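Local coordinates for protein phospholipase A1 (Streptomyces albidoflavus, PDB 4HYQ) that hydrolyses the sn-1 acyl ester of glycerophospholipids as a phospholipase A1 of the GDSL (SGNH hydrolase) family, at residues Arg144-Asn149 and Glu197-Asp202. Residues are numbered along the deposited sequence; the frame is centred on the assembly and turned at random.
Sequences RFYKLN and EICSGD
With CG anti to its carbonyl carbon (chi1 -65°), the ring of Tyr-146 turns obliquely across the Ile-198 side chain, whose CG2, anti to the backbone N, lies 3.8 Å from Tyr-146 CE2. Cys-199 SG meets the edge of the same ring, 4.1 Å from Tyr-146 CD2, while its disulfide to Cys-152 ties the 197-202 segment covalently to the same loop that carries 144-149. The phenol oxygen of Tyr-146 is hydrogen-bonded to Tyr-217 OH. Between the backbones runs a single beta bridge, Tyr-146 facing Ile-198: Ile-198 N donates to Phe-145 O at 2.9 Å, and Lys-147 N to Ile-198 O at 3.0 Å, nearly straight onto the carbonyl. In this SGNH-hydrolase chain the bridge joins two loops, one between strand 136-140 and helix 158-181 and the other preceding helix 221-235. A type II turn from Glu-197 to Ser-200 bends the second loop, and Glu-197 O accepts from both Ser-200 N and, at 2.6 Å, Ser-200 OG. That hydroxyl also accepts from Asp-202 N in an ST turn; with an alanine here, Glu-197 O would probably lose its second donor and Asp-202 N its acceptor, leaving the turn less firmly held. Ser-200 CB packs 4.0 Å from Lys-147 CB, Glu-197 CB rests against Phe-145 O, and Glu-197 OE1 accepts from Gly-195 N.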
# COMPACT_ATOMS: atom_id res chain seq x y z
N ARG A 144 4.18 -8.86 1.68
CA ARG A 144 3.65 -10.04 2.34
C ARG A 144 3.97 -9.63 3.77
O ARG A 144 4.98 -8.97 4.00
CB ARG A 144 4.45 -11.28 1.98
CG ARG A 144 3.98 -11.99 0.74
CD ARG A 144 4.87 -13.20 0.51
NE ARG A 144 4.30 -14.11 -0.46
CZ ARG A 144 4.90 -15.21 -0.89
NH1 ARG A 144 6.10 -15.54 -0.43
NH2 ARG A 144 4.30 -15.99 -1.78
N PHE A 145 3.14 -10.01 4.74
CA PHE A 145 3.40 -9.58 6.11
C PHE A 145 4.37 -10.44 6.90
O PHE A 145 5.10 -9.93 7.75
CB PHE A 145 2.09 -9.49 6.90
CG PHE A 145 1.18 -8.36 6.49
CD1 PHE A 145 1.64 -7.31 5.70
CD2 PHE A 145 -0.14 -8.33 6.94
CE1 PHE A 145 0.79 -6.24 5.36
CE2 PHE A 145 -1.00 -7.28 6.60
CZ PHE A 145 -0.52 -6.22 5.81
N TYR A 146 4.40 -11.73 6.60
CA TYR A 146 5.22 -12.66 7.36
C TYR A 146 6.23 -13.53 6.65
O TYR A 146 6.08 -13.89 5.49
CB TYR A 146 4.33 -13.61 8.15
CG TYR A 146 3.50 -12.97 9.21
CD1 TYR A 146 2.17 -12.64 8.98
CD2 TYR A 146 4.05 -12.70 10.46
CE1 TYR A 146 1.40 -12.05 9.98
CE2 TYR A 146 3.29 -12.12 11.47
CZ TYR A 146 1.97 -11.80 11.22
OH TYR A 146 1.23 -11.25 12.23
N LYS A 147 7.25 -13.89 7.43
CA LYS A 147 8.27 -14.83 6.99
C LYS A 147 7.83 -16.04 7.80
O LYS A 147 7.62 -15.94 9.01
CB LYS A 147 9.66 -14.39 7.45
CG LYS A 147 10.77 -15.29 6.92
CD LYS A 147 10.83 -15.22 5.39
CE LYS A 147 11.84 -16.20 4.82
NZ LYS A 147 11.83 -16.17 3.32
N LEU A 148 7.64 -17.18 7.14
CA LEU A 148 7.22 -18.37 7.85
C LEU A 148 8.48 -19.06 8.34
O LEU A 148 9.29 -19.54 7.54
CB LEU A 148 6.44 -19.29 6.90
CG LEU A 148 5.35 -18.56 6.10
CD1 LEU A 148 4.76 -19.50 5.07
CD2 LEU A 148 4.28 -18.03 7.04
N ASN A 149 8.66 -19.09 9.65
CA ASN A 149 9.85 -19.70 10.24
C ASN A 149 9.50 -20.44 11.53
O ASN A 149 8.33 -20.57 11.89
CB ASN A 149 10.89 -18.63 10.53
CG ASN A 149 10.45 -17.67 11.62
OD1 ASN A 149 9.36 -17.79 12.17
ND2 ASN A 149 11.31 -16.71 11.94
N GLU A 197 10.18 -9.29 6.11
CA GLU A 197 8.84 -9.39 6.66
C GLU A 197 8.92 -9.56 8.17
O GLU A 197 10.01 -9.62 8.74
CB GLU A 197 8.11 -10.59 6.04
CG GLU A 197 8.03 -10.57 4.54
CD GLU A 197 9.14 -11.36 3.87
OE1 GLU A 197 10.23 -11.51 4.46
OE2 GLU A 197 8.91 -11.83 2.73
N ILE A 198 7.77 -9.61 8.84
CA ILE A 198 7.76 -9.82 10.29
C ILE A 198 8.25 -11.24 10.51
O ILE A 198 7.86 -12.16 9.78
CB ILE A 198 6.33 -9.66 10.85
CG1 ILE A 198 5.87 -8.22 10.64
CG2 ILE A 198 6.29 -10.03 12.34
CD1 ILE A 198 4.37 -8.04 10.76
N CYS A 199 9.11 -11.42 11.50
CA CYS A 199 9.71 -12.71 11.85
C CYS A 199 10.91 -13.04 10.98
O CYS A 199 11.50 -14.10 11.12
CB CYS A 199 8.68 -13.84 11.74
SG CYS A 199 7.22 -13.67 12.82
N SER A 200 11.27 -12.12 10.08
CA SER A 200 12.41 -12.35 9.19
C SER A 200 13.76 -12.17 9.86
O SER A 200 14.77 -12.72 9.38
CB SER A 200 12.35 -11.41 7.98
OG SER A 200 12.57 -10.06 8.36
N GLY A 201 13.80 -11.41 10.94
CA GLY A 201 15.06 -11.15 11.61
C GLY A 201 15.67 -9.84 11.15
O GLY A 201 16.67 -9.38 11.68
N ASP A 202 15.06 -9.24 10.13
CA ASP A 202 15.50 -7.96 9.58
C ASP A 202 14.26 -7.31 8.98
O ASP A 202 14.25 -6.87 7.82
CB ASP A 202 16.56 -8.17 8.50
CG ASP A 202 17.20 -6.87 8.05
OD1 ASP A 202 17.27 -5.92 8.86
OD2 ASP A 202 17.65 -6.80 6.88
O HOH W 1 7.10 -9.49 0.93